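Local coordinates for DUF4785 domain-containing protein (Legionella pneumophila subsp. pneumophila, PDB 4KH9) that is of unknown function but binds calcium ions and is built from three domains, the central and C-terminal ones of the E-set clan, at residues L213-L216 against V220-G223; D243-Y248 against I252-G257. All blocks are in the same frame, centred on the assembly; numbering follows the deposited sequence.

Contact 1: residues L213-L216 against V220-G223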
loop_
_atom_site.group_PDB
_atom_site.type_symbol
_atom_site.label_atom_id
_atom_site.label_comp_id
_atom_site.label_asym_id
_atom_site.label_seq_id
_atom_site.Cartn_x
_atom_site.Cartn_y
_atom_site.Cartn_z
ATOM N N LEU A 213 3.861 -10.016 16.195
ATOM C CA LEU A 213 4.583 -8.870 16.732
ATOM C C LEU A 213 5.540 -9.187 17.876
ATOM O O LEU A 213 5.315 -10.083 18.701
ATOM C CB LEU A 213 3.563 -7.800 17.244
ATOM C CG LEU A 213 2.569 -7.250 16.209
ATOM C CD1 LEU A 213 1.399 -6.543 16.899
ATOM C CD2 LEU A 213 3.246 -6.319 15.239
ATOM N N THR A 214 6.591 -8.356 17.957
ATOM C CA THR A 214 7.572 -8.378 19.040
ATOM C C THR A 214 7.850 -6.961 19.419
ATOM O O THR A 214 8.014 -6.133 18.553
ATOM C CB THR A 214 8.887 -9.145 18.680
ATOM O OG1 THR A 214 9.438 -8.578 17.497
ATOM C CG2 THR A 214 8.681 -10.632 18.468
ATOM N N LYS A 215 7.903 -6.679 20.713
ATOM C CA LYS A 215 8.226 -5.380 21.266
ATOM C C LYS A 215 9.742 -5.178 21.195
ATOM O O LYS A 215 10.504 -5.978 21.760
ATOM C CB LYS A 215 7.702 -5.290 22.712
ATOM C CG LYS A 215 7.691 -3.860 23.249
ATOM C CD LYS A 215 6.837 -3.752 24.480
ATOM C CE LYS A 215 6.938 -2.370 25.087
ATOM N NZ LYS A 215 5.994 -2.214 26.238
ATOM N N LEU A 216 10.189 -4.134 20.495
ATOM C CA LEU A 216 11.628 -3.852 20.346
ATOM C C LEU A 216 12.084 -2.809 21.394
ATOM O O LEU A 216 13.147 -2.959 21.995
ATOM C CB LEU A 216 11.931 -3.385 18.917
ATOM C CG LEU A 216 13.399 -3.116 18.558
ATOM C CD1 LEU A 216 14.186 -4.424 18.374
ATOM C CD2 LEU A 216 13.510 -2.268 17.297
ATOM N N VAL A 220 8.398 1.025 20.159
ATOM C CA VAL A 220 8.678 0.438 18.843
ATOM C C VAL A 220 8.359 -1.071 18.850
ATOM O O VAL A 220 8.772 -1.810 19.763
ATOM C CB VAL A 220 10.155 0.695 18.414
ATOM C CG1 VAL A 220 10.454 0.108 17.036
ATOM C CG2 VAL A 220 10.509 2.188 18.450
ATOM N N PHE A 221 7.671 -1.511 17.790
ATOM C CA PHE A 221 7.303 -2.901 17.538
ATOM C C PHE A 221 7.765 -3.328 16.174
ATOM O O PHE A 221 7.722 -2.541 15.230
ATOM C CB PHE A 221 5.772 -3.110 17.639
ATOM C CG PHE A 221 5.277 -3.279 19.060
ATOM C CD1 PHE A 221 5.161 -2.183 19.912
ATOM C CD2 PHE A 221 4.944 -4.530 19.549
ATOM C CE1 PHE A 221 4.729 -2.348 21.235
ATOM C CE2 PHE A 221 4.487 -4.688 20.859
ATOM C CZ PHE A 221 4.393 -3.598 21.696
ATOM N N GLU A 222 8.152 -4.605 16.063
ATOM C CA GLU A 222 8.451 -5.231 14.780
ATOM C C GLU A 222 7.424 -6.305 14.530
ATOM O O GLU A 222 6.991 -6.962 15.469
ATOM C CB GLU A 222 9.872 -5.801 14.747
ATOM C CG GLU A 222 10.952 -4.734 14.687
ATOM C CD GLU A 222 12.368 -5.273 14.737
ATOM O OE1 GLU A 222 12.651 -6.119 15.618
ATOM O OE2 GLU A 222 13.209 -4.797 13.941
ATOM N N GLY A 223 7.016 -6.469 13.282
ATOM C CA GLY A 223 6.046 -7.490 12.929
ATOM C C GLY A 223 6.517 -8.314 11.748
ATOM O O GLY A 223 7.126 -7.772 10.833
HETATM O O HOH W 1 9.045 -9.639 15.047
#
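The phenyl ring of F221 has K215 lying over one face: K215 CA sits 3.7 Å above the plane of the F221 ring, displaced toward its rim, in a CH-pi contact, and the lysine chain then runs out across the far end, with K215 CG 3.7 Å from F221 CZ. L213 CB and the carbonyl O of T214 approach the ring obliquely. CG of K215 stands anti to the backbone N (chi1 -166°) and the chain stays extended, which carries the ammonium past the phenyl to the carboxylate of D193, V194 O and N195 OD1. The flank beside L213 and F221 is completed by V197 of strand 196-202.

Beneath these side chains, T214 and E222 form the hydrogen-bonded antiparallel pair. T214 N reaches E222 O at 2.9 Å, and E222 N returns an equally long bond to T214 O. Toward the turn, L216 N gives V220 O a 2.8 Å bond. On the T214 and E222 face, L216 CD1 packs against the carboxylate end of the glutamate, 3.6 Å from E222 OE1, while E222 OE2 forms a salt bridge with K180. A water bonded to T214 OG1 adds only a weak bond to E222 O. Back on the face of K215 and F221, L213 CD2 lies over the backbone of G223, 3.8 Å from its CA.

Chemically, the lysine works in two parts: its methylenes cover an aromatic ring, while its ammonium is bonded to three oxygens of the loop 193-195, the D193 carboxylate probably balancing its charge.

Contact 2: residues D243-Y248 against I252-G257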
loop_
_atom_site.group_PDB
_atom_site.type_symbol
_atom_site.label_atom_id
_atom_site.label_comp_id
_atom_site.label_asym_id
_atom_site.label_seq_id
_atom_site.Cartn_x
_atom_site.Cartn_y
_atom_site.Cartn_z
ATOM N N ASP A 243 -3.070 -0.652 14.305
ATOM C CA ASP A 243 -3.826 0.097 15.300
ATOM C C ASP A 243 -3.086 0.022 16.608
ATOM O O ASP A 243 -2.687 -1.060 17.046
ATOM C CB ASP A 243 -5.270 -0.452 15.427
ATOM C CG ASP A 243 -6.316 0.532 15.941
ATOM O OD1 ASP A 243 -5.954 1.717 16.224
ATOM O OD2 ASP A 243 -7.495 0.131 16.058
ATOM N N VAL A 244 -2.821 1.187 17.194
ATOM C CA VAL A 244 -2.080 1.281 18.439
ATOM C C VAL A 244 -2.898 2.117 19.475
ATOM O O VAL A 244 -3.447 3.187 19.141
ATOM C CB VAL A 244 -0.702 1.916 18.135
ATOM C CG1 VAL A 244 0.056 2.284 19.397
ATOM C CG2 VAL A 244 0.149 0.998 17.241
ATOM N N GLN A 245 -2.922 1.653 20.727
ATOM C CA GLN A 245 -3.517 2.437 21.798
ATOM C C GLN A 245 -2.645 2.377 23.060
ATOM O O GLN A 245 -2.166 1.316 23.421
ATOM C CB GLN A 245 -4.954 2.025 22.129
ATOM C CG GLN A 245 -5.589 3.037 23.088
ATOM C CD GLN A 245 -7.057 2.907 23.275
ATOM O OE1 GLN A 245 -7.841 3.046 22.345
ATOM N NE2 GLN A 245 -7.468 2.791 24.513
ATOM N N THR A 246 -2.409 3.528 23.694
ATOM C CA THR A 246 -1.719 3.595 24.979
ATOM C C THR A 246 -2.349 4.755 25.767
ATOM O O THR A 246 -3.313 5.366 25.301
ATOM C CB THR A 246 -0.186 3.667 24.862
ATOM O OG1 THR A 246 0.358 3.477 26.170
ATOM C CG2 THR A 246 0.322 4.967 24.270
ATOM N N GLU A 247 -1.859 4.985 26.988
ATOM C CA GLU A 247 -2.338 6.046 27.866
ATOM C C GLU A 247 -1.159 6.773 28.445
ATOM O O GLU A 247 -0.174 6.146 28.831
ATOM C CB GLU A 247 -3.259 5.529 28.999
ATOM C CG GLU A 247 -4.483 4.726 28.564
ATOM C CD GLU A 247 -4.226 3.253 28.277
ATOM O OE1 GLU A 247 -3.816 2.527 29.211
ATOM O OE2 GLU A 247 -4.453 2.820 27.122
ATOM N N TYR A 248 -1.240 8.095 28.477
ATOM C CA TYR A 248 -0.207 8.917 29.081
ATOM C C TYR A 248 -0.920 9.899 29.989
ATOM O O TYR A 248 -1.524 10.873 29.524
ATOM C CB TYR A 248 0.711 9.581 28.050
ATOM C CG TYR A 248 1.879 10.273 28.709
ATOM C CD1 TYR A 248 2.984 9.548 29.157
ATOM C CD2 TYR A 248 1.873 11.651 28.916
ATOM C CE1 TYR A 248 4.047 10.178 29.803
ATOM C CE2 TYR A 248 2.935 12.292 29.549
ATOM C CZ TYR A 248 4.022 11.553 29.988
ATOM O OH TYR A 248 5.070 12.192 30.596
ATOM N N ILE A 252 -5.782 9.371 26.410
ATOM C CA ILE A 252 -5.796 8.227 25.505
ATOM C C ILE A 252 -5.002 8.632 24.256
ATOM O O ILE A 252 -5.277 9.680 23.645
ATOM C CB ILE A 252 -7.255 7.764 25.166
ATOM C CG1 ILE A 252 -8.092 7.399 26.428
ATOM C CG2 ILE A 252 -7.292 6.654 24.102
ATOM C CD1 ILE A 252 -7.748 6.115 27.173
ATOM N N ILE A 253 -3.996 7.821 23.919
ATOM C CA ILE A 253 -3.175 7.978 22.730
ATOM C C ILE A 253 -3.597 6.873 21.776
ATOM O O ILE A 253 -3.321 5.684 22.018
ATOM C CB ILE A 253 -1.637 7.970 23.009
ATOM C CG1 ILE A 253 -1.212 8.640 24.366
ATOM C CG2 ILE A 253 -0.828 8.437 21.793
ATOM C CD1 ILE A 253 -1.348 10.104 24.515
ATOM N N ARG A 254 -4.302 7.250 20.722
ATOM C CA ARG A 254 -4.789 6.283 19.739
ATOM C C ARG A 254 -4.352 6.686 18.353
ATOM O O ARG A 254 -4.607 7.815 17.928
ATOM C CB ARG A 254 -6.326 6.180 19.809
ATOM C CG ARG A 254 -6.919 5.313 18.732
ATOM C CD ARG A 254 -7.288 3.936 19.180
ATOM N NE ARG A 254 -7.910 3.165 18.099
ATOM C CZ ARG A 254 -9.223 2.985 17.947
ATOM N NH1 ARG A 254 -10.083 3.539 18.797
ATOM N NH2 ARG A 254 -9.684 2.251 16.946
ATOM N N ARG A 255 -3.657 5.765 17.653
ATOM C CA ARG A 255 -3.228 5.994 16.290
ATOM C C ARG A 255 -3.415 4.734 15.461
ATOM O O ARG A 255 -3.177 3.630 15.930
ATOM C CB ARG A 255 -1.752 6.458 16.227
ATOM C CG ARG A 255 -1.389 7.847 16.783
ATOM C CD ARG A 255 -1.847 8.952 15.881
ATOM N NE ARG A 255 -1.677 10.292 16.461
ATOM C CZ ARG A 255 -2.615 10.979 17.114
ATOM N NH1 ARG A 255 -3.800 10.428 17.372
ATOM N NH2 ARG A 255 -2.368 12.207 17.536
ATOM N N SER A 256 -3.808 4.905 14.212
ATOM C CA SER A 256 -3.899 3.817 13.267
ATOM C C SER A 256 -3.136 4.227 12.024
ATOM O O SER A 256 -2.975 5.418 11.757
ATOM C CB SER A 256 -5.337 3.401 12.970
ATOM O OG SER A 256 -5.903 4.273 12.024
ATOM N N GLY A 257 -2.563 3.257 11.346
ATOM C CA GLY A 257 -1.749 3.544 10.176
ATOM C C GLY A 257 -1.812 2.474 9.125
ATOM O O GLY A 257 -2.204 1.344 9.405
#
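R254 lays its guanidinium side-on against the carboxylate of D243, crossing it with the two planes 38° apart. R254 NE points almost straight at D243 OD1, 3.1 Å away and in the guanidinium plane, while R254 NH2 reaches the syn lone pair of D243 OD2 at 3.2 Å along a more bent path. Two bonds to two oxygens limit how far either group can rotate. With CG anti to the backbone N (chi1 174°), the bend at chi2 (101°) carries CD across toward strand 243-248, and NE then turns along the strand to meet the aspartate. The same R254 NH2 also pairs with E51 of strand 48-54, so the guanidinium probably shares its charge between two carboxylates.

Next to this bridge, Q245 crosses the arginine obliquely, its OE1 3.3 Å from R254 CD, and its amide carbon CD rests on I252 CG2 at 3.8 Å. Further along, I252 CD1 lies beside E247 CG, the two side chains pointing the same way.

On the reverse face, T246 CG2 and I253 CB lie side by side 3.8 Å apart, and I253 CD1 reaches Y248 CB. L185 packs against both T246 and I253, while T246 OG1 bonds to D193 O. R255 also starts on this face but leads away, tying its NE to T162 O and its NH2 to D157.

Four backbone hydrogen bonds, two each from the V244–R255 and T246–I253 pairs, stitch the strands together; V244 N to R255 O is 2.8 Å. This is a regular antiparallel beta hairpin: the V244, T246 and I253 face packs on strand 178-186, consistent with the interior of an E-set beta sandwich, and the D243, Q245 and R254 face carries the salt bridge, with E51 as its second carboxylate.

In the fold
Contact 1 and contact 2 are successive antiparallel hairpins of the central, E-set-like domain, strand 238-248 being the next strand after 220-226. Their centres are 15 Å apart and their nearest atoms about 7 Å, so they do not touch. Strand 196-202 lies between strands 208-217 and 238-248 in the same sheet and carries D196 and D198, calcium-binding residues in a structure of this protein. A calcium ion in the model lies about 6 Å from the side chain of Q245 in contact 2 and about 11 Å from that of L213 in contact 1. D193 ties the two contacts further, receiving K215 from one hairpin and T246 from the other.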